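Local coordinates for protein zinc chaperone AztD (Citrobacter koseri, PDB 6CMK) that acts as a periplasmic zinc chaperone, binding zinc ions on a beta propeller and handing one directly to the solute-binding protein AztC, at residues D44-V50 with T61-P67; S94-F98 with V398-G402; V308-Y314 with V357-I362. One frame throughout, in Å; residues are numbered along the deposited sequence.

Interaction 1. Residues D44-V50 with T61-P67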
loop_
_atom_site.group_PDB
_atom_site.type_symbol
_atom_site.label_atom_id
_atom_site.label_comp_id
_atom_site.label_asym_id
_atom_site.label_seq_id
_atom_site.Cartn_x
_atom_site.Cartn_y
_atom_site.Cartn_z
ATOM N N ASP B 44 -31.731 13.641 4.813
ATOM C CA ASP B 44 -32.686 13.972 5.867
ATOM C C ASP B 44 -32.858 12.865 6.891
ATOM O O ASP B 44 -32.979 13.148 8.086
ATOM C CB ASP B 44 -34.056 14.285 5.254
ATOM C CG ASP B 44 -33.960 15.165 4.027
ATOM O OD1 ASP B 44 -33.605 16.353 4.170
ATOM O OD2 ASP B 44 -34.226 14.660 2.914
ATOM N N LYS B 45 -32.892 11.638 6.463
ATOM C CA LYS B 45 -33.181 10.578 7.415
ATOM C C LYS B 45 -31.888 10.020 8.000
ATOM O O LYS B 45 -30.858 9.979 7.320
ATOM C CB LYS B 45 -33.963 9.454 6.741
ATOM C CG LYS B 45 -35.296 9.895 6.131
ATOM C CD LYS B 45 -35.985 10.952 6.986
ATOM C CE LYS B 45 -37.483 11.025 6.691
ATOM N NZ LYS B 45 -37.787 10.758 5.256
ATOM N N PRO B 46 -31.918 9.599 9.261
ATOM C CA PRO B 46 -30.716 9.019 9.892
ATOM C C PRO B 46 -30.468 7.583 9.448
ATOM O O PRO B 46 -30.615 6.614 10.204
ATOM C CB PRO B 46 -31.053 9.123 11.384
ATOM C CG PRO B 46 -32.531 8.976 11.424
ATOM C CD PRO B 46 -33.038 9.718 10.216
ATOM N N VAL B 47 -30.080 7.425 8.184
ATOM C CA VAL B 47 -29.881 6.110 7.589
ATOM C C VAL B 47 -28.607 6.126 6.754
ATOM O O VAL B 47 -28.292 7.124 6.095
ATOM C CB VAL B 47 -31.095 5.700 6.731
ATOM C CG1 VAL B 47 -31.365 6.744 5.669
ATOM C CG2 VAL B 47 -30.874 4.344 6.090
ATOM N N VAL B 48 -27.877 5.015 6.782
ATOM C CA VAL B 48 -26.745 4.787 5.885
ATOM C C VAL B 48 -27.017 3.488 5.140
ATOM O O VAL B 48 -27.224 2.439 5.763
ATOM C CB VAL B 48 -25.401 4.727 6.631
ATOM C CG1 VAL B 48 -24.265 4.394 5.669
ATOM C CG2 VAL B 48 -25.117 6.046 7.326
ATOM N N ASN B 49 -27.069 3.568 3.814
ATOM C CA ASN B 49 -27.260 2.402 2.965
ATOM C C ASN B 49 -25.918 1.895 2.448
ATOM O O ASN B 49 -25.007 2.674 2.168
ATOM C CB ASN B 49 -28.179 2.732 1.788
ATOM C CG ASN B 49 -29.635 2.862 2.200
ATOM O OD1 ASN B 49 -30.258 1.895 2.633
ATOM N ND2 ASN B 49 -30.184 4.055 2.052
ATOM N N VAL B 50 -25.806 0.575 2.327
ATOM C CA VAL B 50 -24.612 -0.078 1.797
ATOM C C VAL B 50 -25.033 -0.809 0.538
ATOM O O VAL B 50 -26.003 -1.573 0.557
ATOM C CB VAL B 50 -23.979 -1.058 2.802
ATOM C CG1 VAL B 50 -22.608 -1.548 2.281
ATOM C CG2 VAL B 50 -23.842 -0.412 4.173
ATOM N N THR B 61 -28.981 -1.744 5.365
ATOM C CA THR B 61 -29.441 -0.428 5.776
ATOM C C THR B 61 -29.176 -0.307 7.268
ATOM O O THR B 61 -29.581 -1.176 8.044
ATOM C CB THR B 61 -30.929 -0.235 5.474
ATOM O OG1 THR B 61 -31.156 -0.392 4.072
ATOM C CG2 THR B 61 -31.396 1.145 5.900
ATOM N N PHE B 62 -28.478 0.748 7.662
ATOM C CA PHE B 62 -28.175 1.000 9.062
ATOM C C PHE B 62 -28.929 2.231 9.521
ATOM O O PHE B 62 -28.864 3.286 8.878
ATOM C CB PHE B 62 -26.679 1.201 9.282
ATOM C CG PHE B 62 -25.866 -0.001 8.958
ATOM C CD1 PHE B 62 -26.158 -1.223 9.535
ATOM C CD2 PHE B 62 -24.821 0.084 8.064
ATOM C CE1 PHE B 62 -25.413 -2.342 9.234
ATOM C CE2 PHE B 62 -24.072 -1.027 7.761
ATOM C CZ PHE B 62 -24.370 -2.245 8.343
ATOM N N ASN B 63 -29.629 2.097 10.633
ATOM C CA ASN B 63 -30.286 3.233 11.255
ATOM C C ASN B 63 -29.367 3.807 12.323
ATOM O O ASN B 63 -28.887 3.080 13.201
ATOM C CB ASN B 63 -31.635 2.822 11.844
ATOM C CG ASN B 63 -32.565 2.251 10.795
ATOM O OD1 ASN B 63 -33.013 2.963 9.897
ATOM N ND2 ASN B 63 -32.846 0.957 10.890
ATOM N N VAL B 64 -29.105 5.105 12.225
ATOM C CA VAL B 64 -28.282 5.798 13.205
ATOM C C VAL B 64 -29.158 6.878 13.826
ATOM O O VAL B 64 -30.388 6.825 13.711
ATOM C CB VAL B 64 -26.990 6.349 12.566
ATOM C CG1 VAL B 64 -26.094 5.198 12.115
ATOM C CG2 VAL B 64 -27.282 7.271 11.385
ATOM N N LYS B 65 -28.551 7.857 14.491
ATOM C CA LYS B 65 -29.330 8.805 15.279
ATOM C C LYS B 65 -29.694 10.063 14.497
ATOM O O LYS B 65 -30.796 10.598 14.673
ATOM C CB LYS B 65 -28.562 9.175 16.555
ATOM C CG LYS B 65 -29.308 10.142 17.475
ATOM C CD LYS B 65 -28.498 10.493 18.727
ATOM C CE LYS B 65 -29.102 11.692 19.456
ATOM N NZ LYS B 65 -28.228 12.207 20.550
ATOM N N GLY B 66 -28.798 10.550 13.642
ATOM C CA GLY B 66 -29.070 11.710 12.825
ATOM C C GLY B 66 -28.499 11.552 11.428
ATOM O O GLY B 66 -27.747 10.617 11.153
ATOM N N PRO B 67 -28.848 12.460 10.513
ATOM C CA PRO B 67 -28.231 12.425 9.182
ATOM C C PRO B 67 -26.724 12.553 9.299
ATOM O O PRO B 67 -26.214 13.316 10.120
ATOM C CB PRO B 67 -28.850 13.632 8.466
ATOM C CG PRO B 67 -30.080 13.951 9.233
ATOM C CD PRO B 67 -29.815 13.559 10.648
HETATM O O HOH W 1 -33.247 5.550 10.805
#

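Interaction 2. Residues S94-F98 with V398-G402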
loop_
_atom_site.group_PDB
_atom_site.type_symbol
_atom_site.label_atom_id
_atom_site.label_comp_id
_atom_site.label_asym_id
_atom_site.label_seq_id
_atom_site.Cartn_x
_atom_site.Cartn_y
_atom_site.Cartn_z
ATOM N N SER B 94 -16.796 -2.219 7.211
ATOM C CA SER B 94 -17.190 -2.282 5.811
ATOM C C SER B 94 -17.387 -3.713 5.341
ATOM O O SER B 94 -18.156 -3.961 4.401
ATOM C CB SER B 94 -16.133 -1.604 4.956
ATOM O OG SER B 94 -14.955 -2.395 4.932
ATOM N N GLY B 95 -16.691 -4.657 5.959
ATOM C CA GLY B 95 -16.733 -6.033 5.531
ATOM C C GLY B 95 -15.744 -6.374 4.442
ATOM O O GLY B 95 -15.800 -7.485 3.907
ATOM N N ILE B 96 -14.862 -5.448 4.073
ATOM C CA ILE B 96 -13.811 -5.709 3.097
ATOM C C ILE B 96 -12.491 -5.301 3.724
ATOM O O ILE B 96 -12.323 -4.146 4.131
ATOM C CB ILE B 96 -14.031 -4.957 1.773
ATOM C CG1 ILE B 96 -15.358 -5.384 1.134
ATOM C CG2 ILE B 96 -12.860 -5.236 0.828
ATOM C CD1 ILE B 96 -15.762 -4.573 -0.098
ATOM N N ALA B 97 -11.553 -6.242 3.803
ATOM C CA ALA B 97 -10.241 -5.954 4.340
ATOM C C ALA B 97 -9.205 -6.760 3.568
ATOM O O ALA B 97 -9.516 -7.789 2.961
ATOM C CB ALA B 97 -10.175 -6.268 5.843
ATOM N N PHE B 98 -7.972 -6.269 3.586
ATOM C CA PHE B 98 -6.895 -6.864 2.813
ATOM C C PHE B 98 -5.694 -7.216 3.676
ATOM O O PHE B 98 -5.492 -6.679 4.771
ATOM C CB PHE B 98 -6.443 -5.929 1.696
ATOM C CG PHE B 98 -7.514 -5.645 0.691
ATOM C CD1 PHE B 98 -7.781 -6.542 -0.333
ATOM C CD2 PHE B 98 -8.267 -4.480 0.784
ATOM C CE1 PHE B 98 -8.773 -6.276 -1.282
ATOM C CE2 PHE B 98 -9.256 -4.215 -0.153
ATOM C CZ PHE B 98 -9.514 -5.111 -1.173
ATOM N N VAL B 398 -15.261 1.782 -0.788
ATOM C CA VAL B 398 -14.061 1.018 -0.453
ATOM C C VAL B 398 -14.019 -0.233 -1.321
ATOM O O VAL B 398 -15.022 -0.652 -1.901
ATOM C CB VAL B 398 -13.999 0.612 1.042
ATOM C CG1 VAL B 398 -14.071 1.837 1.945
ATOM C CG2 VAL B 398 -15.092 -0.403 1.397
ATOM N N GLY B 399 -12.845 -0.846 -1.389
ATOM C CA GLY B 399 -12.749 -2.134 -2.046
ATOM C C GLY B 399 -11.472 -2.276 -2.844
ATOM O O GLY B 399 -10.567 -1.451 -2.770
ATOM N N GLY B 400 -11.437 -3.345 -3.629
ATOM C CA GLY B 400 -10.270 -3.775 -4.395
ATOM C C GLY B 400 -10.430 -5.240 -4.780
ATOM O O GLY B 400 -11.541 -5.732 -4.923
ATOM N N SER B 401 -9.307 -5.939 -4.912
ATOM C CA SER B 401 -9.401 -7.364 -5.206
ATOM C C SER B 401 -8.251 -8.100 -4.534
ATOM O O SER B 401 -7.232 -7.513 -4.172
ATOM C CB SER B 401 -9.415 -7.632 -6.719
ATOM O OG SER B 401 -8.119 -7.516 -7.283
ATOM N N GLY B 402 -8.443 -9.398 -4.345
ATOM C CA GLY B 402 -7.408 -10.197 -3.722
ATOM C C GLY B 402 -7.690 -11.666 -3.917
ATOM O O GLY B 402 -8.710 -12.061 -4.484
#

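Interaction 3. Residues V308-Y314 with V357-I362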
loop_
_atom_site.group_PDB
_atom_site.type_symbol
_atom_site.label_atom_id
_atom_site.label_comp_id
_atom_site.label_asym_id
_atom_site.label_seq_id
_atom_site.Cartn_x
_atom_site.Cartn_y
_atom_site.Cartn_z
ATOM N N VAL B 308 -7.714 5.057 -8.222
ATOM C CA VAL B 308 -7.202 4.006 -9.094
ATOM C C VAL B 308 -6.385 4.588 -10.243
ATOM O O VAL B 308 -5.295 4.098 -10.554
ATOM C CB VAL B 308 -8.384 3.151 -9.607
ATOM C CG1 VAL B 308 -7.898 2.089 -10.591
ATOM C CG2 VAL B 308 -9.118 2.495 -8.456
ATOM N N ARG B 309 -6.909 5.620 -10.911
ATOM C CA ARG B 309 -6.203 6.315 -11.987
ATOM C C ARG B 309 -5.650 7.611 -11.399
ATOM O O ARG B 309 -6.306 8.651 -11.388
ATOM C CB ARG B 309 -7.124 6.555 -13.178
ATOM C CG ARG B 309 -7.614 5.270 -13.834
ATOM C CD ARG B 309 -9.034 5.412 -14.370
ATOM N NE ARG B 309 -9.968 5.397 -13.245
ATOM C CZ ARG B 309 -10.481 4.292 -12.708
ATOM N NH1 ARG B 309 -10.204 3.088 -13.224
ATOM N NH2 ARG B 309 -11.293 4.392 -11.669
ATOM N N ALA B 310 -4.409 7.545 -10.927
ATOM C CA ALA B 310 -3.835 8.636 -10.149
ATOM C C ALA B 310 -3.714 9.947 -10.913
ATOM O O ALA B 310 -3.583 10.996 -10.278
ATOM C CB ALA B 310 -2.445 8.243 -9.641
ATOM N N LYS B 311 -3.710 9.928 -12.243
ATOM C CA LYS B 311 -3.563 11.182 -12.963
ATOM C C LYS B 311 -4.846 12.009 -12.998
ATOM O O LYS B 311 -4.813 13.125 -13.519
ATOM C CB LYS B 311 -3.092 10.919 -14.393
ATOM C CG LYS B 311 -4.064 10.143 -15.256
ATOM C CD LYS B 311 -3.737 10.268 -16.736
ATOM C CE LYS B 311 -2.318 9.839 -17.068
ATOM N NZ LYS B 311 -1.678 10.785 -18.017
ATOM N N PHE B 312 -5.956 11.508 -12.461
ATOM C CA PHE B 312 -7.251 12.153 -12.636
ATOM C C PHE B 312 -7.908 12.482 -11.301
ATOM O O PHE B 312 -7.718 11.785 -10.298
ATOM C CB PHE B 312 -8.191 11.271 -13.457
ATOM C CG PHE B 312 -7.791 11.158 -14.901
ATOM C CD1 PHE B 312 -7.764 12.279 -15.705
ATOM C CD2 PHE B 312 -7.432 9.938 -15.447
ATOM C CE1 PHE B 312 -7.389 12.195 -17.029
ATOM C CE2 PHE B 312 -7.054 9.844 -16.774
ATOM C CZ PHE B 312 -7.034 10.975 -17.566
ATOM N N ALA B 313 -8.694 13.561 -11.316
ATOM C CA ALA B 313 -9.655 13.877 -10.266
ATOM C C ALA B 313 -10.941 14.318 -10.950
ATOM O O ALA B 313 -10.981 14.513 -12.162
ATOM C CB ALA B 313 -9.151 14.971 -9.322
ATOM N N TYR B 314 -12.004 14.463 -10.174
ATOM C CA TYR B 314 -13.298 14.845 -10.731
ATOM C C TYR B 314 -13.912 15.988 -9.940
ATOM O O TYR B 314 -13.838 16.014 -8.716
ATOM C CB TYR B 314 -14.271 13.657 -10.746
ATOM C CG TYR B 314 -13.637 12.473 -11.394
ATOM C CD1 TYR B 314 -13.362 12.479 -12.753
ATOM C CD2 TYR B 314 -13.240 11.384 -10.644
ATOM C CE1 TYR B 314 -12.728 11.412 -13.339
ATOM C CE2 TYR B 314 -12.610 10.318 -11.220
ATOM C CZ TYR B 314 -12.365 10.333 -12.565
ATOM O OH TYR B 314 -11.720 9.260 -13.137
ATOM N N VAL B 357 -15.694 7.064 -6.283
ATOM C CA VAL B 357 -15.051 6.227 -7.295
ATOM C C VAL B 357 -14.843 4.832 -6.721
ATOM O O VAL B 357 -14.338 4.689 -5.605
ATOM C CB VAL B 357 -13.699 6.809 -7.753
ATOM C CG1 VAL B 357 -13.123 5.956 -8.887
ATOM C CG2 VAL B 357 -13.845 8.252 -8.203
ATOM N N ALA B 358 -15.214 3.807 -7.492
ATOM C CA ALA B 358 -14.972 2.419 -7.121
ATOM C C ALA B 358 -14.584 1.647 -8.371
ATOM O O ALA B 358 -15.298 1.699 -9.376
ATOM C CB ALA B 358 -16.200 1.769 -6.475
ATOM N N ASP B 359 -13.458 0.933 -8.299
ATOM C CA ASP B 359 -12.967 0.084 -9.390
ATOM C C ASP B 359 -12.848 0.959 -10.636
ATOM O O ASP B 359 -12.125 1.967 -10.598
ATOM C CB ASP B 359 -13.886 -1.135 -9.526
ATOM C CG ASP B 359 -13.218 -2.297 -10.232
ATOM O OD1 ASP B 359 -11.970 -2.321 -10.298
ATOM O OD2 ASP B 359 -13.939 -3.185 -10.726
ATOM N N ASN B 360 -13.525 0.637 -11.729
ATOM C CA ASN B 360 -13.417 1.419 -12.956
ATOM C C ASN B 360 -14.682 2.227 -13.221
ATOM O O ASN B 360 -15.025 2.501 -14.373
ATOM C CB ASN B 360 -13.098 0.492 -14.123
ATOM C CG ASN B 360 -11.774 -0.229 -13.933
ATOM O OD1 ASN B 360 -10.857 0.287 -13.278
ATOM N ND2 ASN B 360 -11.668 -1.431 -14.490
ATOM N N LYS B 361 -15.374 2.618 -12.155
ATOM C CA LYS B 361 -16.640 3.320 -12.257
ATOM C C LYS B 361 -16.637 4.556 -11.369
ATOM O O LYS B 361 -15.995 4.596 -10.309
ATOM C CB LYS B 361 -17.812 2.415 -11.860
ATOM C CG LYS B 361 -18.065 1.292 -12.834
ATOM C CD LYS B 361 -19.069 0.306 -12.276
ATOM C CE LYS B 361 -19.608 -0.615 -13.357
ATOM N NZ LYS B 361 -20.785 -1.395 -12.884
ATOM N N ILE B 362 -17.386 5.555 -11.817
ATOM C CA ILE B 362 -17.628 6.785 -11.082
ATOM C C ILE B 362 -19.103 6.830 -10.714
ATOM O O ILE B 362 -19.968 6.479 -11.526
ATOM C CB ILE B 362 -17.239 8.025 -11.909
ATOM C CG1 ILE B 362 -15.775 7.938 -12.360
ATOM C CG2 ILE B 362 -17.455 9.289 -11.080
ATOM C CD1 ILE B 362 -15.432 8.950 -13.436
#

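Interaction 1. Residues D44-V50 with T61-P67
Val48 and Phe62 form the hydrogen-bonded pair at the centre of this antiparallel ladder, a worked example of how a beta hairpin gives its two faces different chemistry. The strands 47-50 and 61-63 belong to the hairpin at the outer edge of a propeller blade. Val48 N donates to Phe62 O at 2.9 Å, and Phe62 N returns a bond to Val48 O. Beyond the paired strands, Val64 N reaches Pro46 O at 2.9 Å from well above the carbonyl plane, while a water donates to both Pro46 O and Asn63 OD1. An inverse gamma turn centred on Pro46, closed by Val47 N to Lys45 O, leads into the strand.

Phe62 is easily followed outward. Its CB lies 3.8 Å from Val48 O; CG is swung beside the backbone N (chi1 -63°), which carries the ring toward Val50. Phe62 CD2 comes 4.0 Å from Val50 CG2, and CE2 meets the same methyl at 3.6 Å, the two side chains crossing obliquely. Ile92 of strand 88-100, in the next blade, packs against both Phe62 and Val48.

The face bearing Val47, Asn49 and Thr61 is mixed. Thr61 OG1 donates to Asn49 OD1 at 2.8 Å, almost in line with the amide C=O, and the two side chains run side by side. The other branch of Thr61 presses CG2 against Val47 CG2 at 3.2 Å, unusually tight for two methyls. Apolar packing thus joins the hairpin to the neighbouring blade, while the other face adds a side-chain bond and a water bridge to its methyl contact.

Interaction 2. Residues S94-F98 with V398-G402
Ile96 and Gly399 face each other with their CA atoms 6.4 Å apart, where strands 96-98 and 398-402 run in roughly similar directions at 51°, their axes 7.2 Å apart at closest approach. No hydrogen bond joins them: this is packing between adjacent blades of a beta propeller, and it illustrates how side chains of one blade pack on the bare backbone of the next. Strand 392-403 comes from the C-terminal end of the chain yet completes the blade begun by strand 32-42, the Velcro-like closure familiar from propellers, while strand 88-100 belongs to the next blade.

At one end Ser94 CB rests on Val398 CG2 at 3.9 Å. The serine hydroxyl, held between the backbone N and the carbonyl carbon (chi1 70°), accepts from Ile96 N in a nearly straight bond that makes an ST turn, and is also hydrogen-bonded to Gly76 O. Ile96 CG2 follows, 4.2 Å from Gly399 CA; CD1 makes a looser contact with Val398 CG2. Ala35 and Arg37 of strand 32-42 touch Ile96 too.

At the other end the partner of Phe98 is backbone. A side chain on Gly400 would run into the ring; Phe98 CZ comes 3.6 Å from Gly400 CA, with Gly399 C near the ring plane at its edge. High-affinity zinc site 2, whose zinc is passed to AztC, is close: Gly402 is about 8 Å from a bound zinc ion. Ser401 OG bonds to Trp348 N of the second subunit, and its backbone N to a MES molecule, probably from the crystallisation liquor, which also lies beside Phe98. On that same ring, Phe98 CE1 sits 3.5 Å from Ser401 O.

Interaction 3. Residues V308-Y314 with V357-I362
Arg309 grips the turn at Asp359 and Asn360 with both terminal nitrogens, and the contact shows how one blade-to-blade junction can pair a polar clasp with an apolar core. The tight part is buried. Ile362 CD1 sits over one face of the Tyr314 ring, 3.8 Å from its centroid and 22° off the normal, a CH-pi contact. Tyr314 CE2 meets Val357 CG2 at 3.9 Å, obliquely to the ring.

The more exposed side relies on directed bonds rather than close packing. Bends at chi2 and chi3 bring the arginine head to the type II' turn from Ala358 to Lys361. There Arg309 NH2 donates to Asp359 O at 2.8 Å, nearly straight and within the carbonyl plane. Arg309 NH1 reaches Asn360 OD1 at 2.9 Å along a more bent path of 138°, the amide standing 75° from the guanidinium plane. Val308 CB lies against one guanidinium face, and NE forms a salt bridge with Asp306 OD2, which also hydrogen-bonds Tyr314 OH; this shared carboxylate ties the polar and apolar parts together and helps fix the arginine's rotation.

Strand 312-317 lies in one blade and the hairpin 355-366 in the next. Leu322 of strand 321-326 and Ile355 of strand 355-358 each touch both Tyr314 and Ile362, while Trp36 of strand 32-42 packs on Val308 and Asp359.

Overall arrangement
From the N terminus, the chain first closes a short loop at interaction 1, a local hairpin within the blade begun by strand 32-42. It then enters the next blade, where 94-98 waits for 398-402, 300 residues later; interaction 2 therefore spans nearly the whole propeller and accompanies its ring closure. Interaction 3 forms and finishes within that long span, joining two consecutive blades near the end of the circuit. No loops cross. Interactions 1 and 2 share the blade built from both chain ends, with centres about 22 Å apart. Interactions 2 and 3, about 16 Å apart between centres, both touch the second subunit.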